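Local structure of possible sortase-like protein (Corynebacterium diphtheriae, 5UUS) at residues E113-M124 against H208-K217. The protein is a sortase-family membrane protein, probably a cysteine transpeptidase that acts on cell-surface proteins. Residues are numbered along the deposited sequence; the frame is centred on the assembly and turned at random.
Sequences ETRTSWSVYRVM and HAMLTEHFPK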
loop_
_atom_site.group_PDB
_atom_site.type_symbol
_atom_site.label_atom_id
_atom_site.label_comp_id
_atom_site.label_asym_id
_atom_site.label_seq_id
_atom_site.Cartn_x
_atom_site.Cartn_y
_atom_site.Cartn_z
ATOM N N GLU A 113 -5.422 3.333 7.543
ATOM C CA GLU A 113 -5.794 4.314 8.527
ATOM C C GLU A 113 -4.564 4.775 9.296
ATOM O O GLU A 113 -3.766 3.940 9.759
ATOM C CB GLU A 113 -6.812 3.683 9.471
ATOM C CG GLU A 113 -7.313 4.539 10.549
ATOM C CD GLU A 113 -8.060 3.719 11.601
ATOM O OE1 GLU A 113 -8.088 2.451 11.519
ATOM O OE2 GLU A 113 -8.608 4.356 12.513
ATOM N N THR A 114 -4.397 6.089 9.447
ATOM C CA THR A 114 -3.444 6.572 10.436
ATOM C C THR A 114 -4.199 7.259 11.581
ATOM O O THR A 114 -5.429 7.324 11.579
ATOM C CB THR A 114 -2.418 7.542 9.823
ATOM O OG1 THR A 114 -3.039 8.803 9.587
ATOM C CG2 THR A 114 -1.846 6.975 8.525
ATOM N N ARG A 115 -3.474 7.794 12.549
ATOM C CA ARG A 115 -4.151 8.542 13.618
ATOM C C ARG A 115 -4.899 9.819 13.137
ATOM O O ARG A 115 -5.793 10.305 13.815
ATOM C CB ARG A 115 -3.149 8.881 14.707
ATOM C CG ARG A 115 -2.632 7.622 15.440
ATOM C CD ARG A 115 -1.563 8.028 16.435
ATOM N NE ARG A 115 -0.947 6.942 17.192
ATOM C CZ ARG A 115 -1.530 6.244 18.174
ATOM N NH1 ARG A 115 -2.800 6.461 18.520
ATOM N NH2 ARG A 115 -0.837 5.294 18.802
ATOM N N THR A 116 -4.566 10.323 11.951
ATOM C CA THR A 116 -5.197 11.527 11.450
ATOM C C THR A 116 -5.936 11.360 10.125
ATOM O O THR A 116 -6.551 12.315 9.659
ATOM C CB THR A 116 -4.155 12.656 11.249
ATOM O OG1 THR A 116 -3.153 12.199 10.342
ATOM C CG2 THR A 116 -3.479 13.037 12.554
ATOM N N SER A 117 -5.902 10.177 9.499
ATOM C CA SER A 117 -6.377 10.122 8.122
ATOM C C SER A 117 -6.851 8.737 7.673
ATOM O O SER A 117 -6.552 7.727 8.306
ATOM C CB SER A 117 -5.270 10.583 7.172
ATOM O OG SER A 117 -4.243 9.595 7.106
ATOM N N TRP A 118 -7.589 8.724 6.562
ATOM C CA TRP A 118 -7.958 7.492 5.860
ATOM C C TRP A 118 -7.412 7.606 4.442
ATOM O O TRP A 118 -7.524 8.675 3.835
ATOM C CB TRP A 118 -9.486 7.289 5.822
ATOM C CG TRP A 118 -10.109 6.909 7.120
ATOM C CD1 TRP A 118 -10.745 7.753 8.024
ATOM C CD2 TRP A 118 -10.191 5.588 7.681
ATOM N NE1 TRP A 118 -11.197 7.025 9.099
ATOM C CE2 TRP A 118 -10.870 5.697 8.922
ATOM C CE3 TRP A 118 -9.750 4.323 7.259
ATOM C CZ2 TRP A 118 -11.129 4.590 9.738
ATOM C CZ3 TRP A 118 -10.013 3.214 8.065
ATOM C CH2 TRP A 118 -10.698 3.357 9.291
ATOM N N SER A 119 -6.809 6.519 3.934
ATOM C CA SER A 119 -6.343 6.433 2.553
ATOM C C SER A 119 -6.953 5.183 1.920
ATOM O O SER A 119 -7.084 4.151 2.580
ATOM C CB SER A 119 -4.810 6.350 2.471
ATOM O OG SER A 119 -4.194 7.424 3.135
ATOM N N VAL A 120 -7.336 5.289 0.655
ATOM C CA VAL A 120 -7.756 4.120 -0.092
ATOM C C VAL A 120 -6.816 3.974 -1.256
ATOM O O VAL A 120 -6.692 4.897 -2.069
ATOM C CB VAL A 120 -9.195 4.243 -0.611
ATOM C CG1 VAL A 120 -9.558 3.030 -1.487
ATOM C CG2 VAL A 120 -10.155 4.400 0.569
ATOM N N TYR A 121 -6.152 2.826 -1.318
ATOM C CA TYR A 121 -5.383 2.429 -2.491
ATOM C C TYR A 121 -6.107 1.321 -3.255
ATOM O O TYR A 121 -6.850 0.542 -2.669
ATOM C CB TYR A 121 -4.000 1.942 -2.096
ATOM C CG TYR A 121 -3.108 2.967 -1.449
ATOM C CD1 TYR A 121 -3.153 3.186 -0.072
ATOM C CD2 TYR A 121 -2.177 3.684 -2.204
ATOM C CE1 TYR A 121 -2.304 4.123 0.537
ATOM C CE2 TYR A 121 -1.324 4.615 -1.602
ATOM C CZ TYR A 121 -1.399 4.827 -0.231
ATOM O OH TYR A 121 -0.555 5.729 0.382
ATOM N N ARG A 122 -5.887 1.246 -4.561
ATOM C CA ARG A 122 -6.506 0.188 -5.348
ATOM C C ARG A 122 -5.460 -0.536 -6.186
ATOM O O ARG A 122 -4.601 0.090 -6.810
ATOM C CB ARG A 122 -7.624 0.773 -6.192
ATOM C CG ARG A 122 -8.741 1.298 -5.298
ATOM C CD ARG A 122 -10.086 1.157 -5.935
ATOM N NE ARG A 122 -11.147 1.616 -5.045
ATOM C CZ ARG A 122 -12.071 0.824 -4.519
ATOM N NH1 ARG A 122 -12.094 -0.480 -4.807
ATOM N NH2 ARG A 122 -12.992 1.334 -3.724
ATOM N N VAL A 123 -5.503 -1.865 -6.133
ATOM C CA VAL A 123 -4.538 -2.692 -6.838
ATOM C C VAL A 123 -4.506 -2.326 -8.323
ATOM O O VAL A 123 -5.555 -2.210 -8.991
ATOM C CB VAL A 123 -4.858 -4.192 -6.645
ATOM C CG1 VAL A 123 -3.917 -5.050 -7.479
ATOM C CG2 VAL A 123 -4.757 -4.567 -5.155
ATOM N N MET A 124 -3.303 -2.102 -8.834
ATOM C CA MET A 124 -3.147 -1.692 -10.229
ATOM C C MET A 124 -3.327 -2.866 -11.197
ATOM O O MET A 124 -3.258 -4.012 -10.782
ATOM C CB MET A 124 -1.771 -1.048 -10.412
ATOM C CG MET A 124 -1.735 0.411 -9.769
ATOM S SD MET A 124 -0.052 1.033 -9.785
ATOM C CE MET A 124 0.272 1.190 -11.545
ATOM N N HIS A 208 1.549 -3.682 -6.217
ATOM C CA HIS A 208 1.441 -2.217 -6.255
ATOM C C HIS A 208 -0.023 -1.816 -6.359
ATOM O O HIS A 208 -0.796 -2.383 -7.151
ATOM C CB HIS A 208 2.214 -1.610 -7.446
ATOM C CG HIS A 208 3.701 -1.721 -7.344
ATOM N ND1 HIS A 208 4.419 -1.238 -6.261
ATOM C CD2 HIS A 208 4.621 -2.239 -8.198
ATOM C CE1 HIS A 208 5.709 -1.456 -6.454
ATOM N NE2 HIS A 208 5.856 -2.069 -7.624
ATOM N N ALA A 209 -0.402 -0.841 -5.553
ATOM C CA ALA A 209 -1.732 -0.263 -5.601
ATOM C C ALA A 209 -1.566 1.273 -5.668
ATOM O O ALA A 209 -0.608 1.831 -5.127
ATOM C CB ALA A 209 -2.542 -0.686 -4.353
ATOM N N MET A 210 -2.500 1.940 -6.323
ATOM C CA MET A 210 -2.429 3.373 -6.530
ATOM C C MET A 210 -3.514 4.087 -5.716
ATOM O O MET A 210 -4.664 3.623 -5.625
ATOM C CB MET A 210 -2.560 3.707 -8.026
ATOM C CG MET A 210 -2.570 5.211 -8.318
ATOM S SD MET A 210 -2.505 5.623 -10.074
ATOM C CE MET A 210 -0.832 5.045 -10.480
ATOM N N LEU A 211 -3.137 5.239 -5.162
ATOM C CA LEU A 211 -3.984 6.023 -4.254
ATOM C C LEU A 211 -5.129 6.711 -4.986
ATOM O O LEU A 211 -4.899 7.429 -5.972
ATOM C CB LEU A 211 -3.131 7.073 -3.526
ATOM C CG LEU A 211 -3.798 8.015 -2.512
ATOM C CD1 LEU A 211 -4.123 7.246 -1.235
ATOM C CD2 LEU A 211 -2.824 9.152 -2.189
ATOM N N THR A 212 -6.351 6.511 -4.483
ATOM C CA THR A 212 -7.558 7.066 -5.106
ATOM C C THR A 212 -8.336 7.958 -4.132
ATOM O O THR A 212 -9.113 8.805 -4.556
ATOM C CB THR A 212 -8.520 5.951 -5.620
ATOM O OG1 THR A 212 -8.962 5.154 -4.513
ATOM C CG2 THR A 212 -7.813 5.026 -6.641
ATOM N N GLU A 213 -8.149 7.734 -2.836
ATOM C CA GLU A 213 -8.734 8.601 -1.799
ATOM C C GLU A 213 -7.754 8.875 -0.676
ATOM O O GLU A 213 -7.014 7.979 -0.265
ATOM C CB GLU A 213 -9.972 7.977 -1.173
ATOM C CG GLU A 213 -11.176 7.799 -2.031
ATOM C CD GLU A 213 -12.315 7.166 -1.224
ATOM O OE1 GLU A 213 -12.856 7.836 -0.303
ATOM O OE2 GLU A 213 -12.642 5.986 -1.491
ATOM N N HIS A 214 -7.771 10.103 -0.147
ATOM C CA HIS A 214 -6.983 10.435 1.056
ATOM C C HIS A 214 -7.599 11.646 1.753
ATOM O O HIS A 214 -7.705 12.708 1.152
ATOM C CB HIS A 214 -5.504 10.723 0.728
ATOM C CG HIS A 214 -4.677 11.081 1.934
ATOM N ND1 HIS A 214 -4.393 10.179 2.938
ATOM C CD2 HIS A 214 -4.096 12.253 2.305
ATOM C CE1 HIS A 214 -3.664 10.773 3.869
ATOM N NE2 HIS A 214 -3.471 12.027 3.513
ATOM N N PHE A 215 -8.046 11.474 2.996
ATOM C CA PHE A 215 -8.744 12.568 3.689
ATOM C C PHE A 215 -8.549 12.448 5.205
ATOM O O PHE A 215 -8.226 11.358 5.714
ATOM C CB PHE A 215 -10.242 12.592 3.312
ATOM C CG PHE A 215 -10.969 11.315 3.602
ATOM C CD1 PHE A 215 -11.543 11.092 4.846
ATOM C CD2 PHE A 215 -11.084 10.337 2.622
ATOM C CE1 PHE A 215 -12.217 9.905 5.113
ATOM C CE2 PHE A 215 -11.748 9.142 2.879
ATOM C CZ PHE A 215 -12.318 8.927 4.127
ATOM N N PRO A 216 -8.716 13.577 5.931
ATOM C CA PRO A 216 -8.476 13.615 7.379
ATOM C C PRO A 216 -9.631 13.041 8.194
ATOM O O PRO A 216 -10.769 13.095 7.765
ATOM C CB PRO A 216 -8.307 15.112 7.668
ATOM C CG PRO A 216 -9.226 15.767 6.645
ATOM C CD PRO A 216 -9.050 14.907 5.388
ATOM N N LYS A 217 -9.317 12.493 9.361
ATOM C CA LYS A 217 -10.324 12.070 10.312
ATOM C C LYS A 217 -10.960 13.307 10.956
ATOM O O LYS A 217 -10.666 14.420 10.546
ATOM C CB LYS A 217 -9.706 11.190 11.397
ATOM C CG LYS A 217 -9.179 9.850 10.932
ATOM C CD LYS A 217 -8.702 9.046 12.099
ATOM C CE LYS A 217 -8.631 7.580 11.703
ATOM N NZ LYS A 217 -8.056 6.746 12.771
HETATM O O HOH W 1 -11.714 4.459 -4.175
#
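Leu211 lays CD1 over one face of the Tyr121 ring, a CH-pi contact 3.9 Å from the centroid and 14° off the normal, while Tyr121 CB meets Ala209 CB on the same side of the sheet. The two strands, 117-123 and 204-216, pair antiparallel within the sortase beta-barrel, and a classic beta bulge interrupts their register: Thr212 and Glu213 both face Val120. The evidence is Val120 O, which accepts two backbone bonds, from Thr212 N at 2.9 Å and, longer, from Glu213 N at 3.3 Å, the latter in the carbonyl plane on a lone pair. On the face opposite Tyr121, Phe215 takes Trp118 CB over its ring; the two aromatic rings meet obliquely, their planes at 34°. Phe215 CG sits between its backbone N and carbonyl carbon (chi1 57°), which swings the ring toward Trp118. Also on this face, a water links Arg122 NE, Thr212 OG1 and Glu213 OE2, while the guanidinium has its salt bridge with Glu228. On Tyr121's face, further along the strands, buried Ser119 pairs with exposed His214: Ser119 OG and His214 ND1 share a hydrogen bond of 2.8 Å, near the imidazole plane. Beyond the strand end, extended Lys217 passes the Trp118 ring obliquely, its CE 3.7 Å from Trp118 NE1. Lys217 NZ donates to Thr114 O at 2.9 Å and forms a salt bridge with Glu113 OE2, whose 2.5 Å is unusually short and doubtful as an exact length.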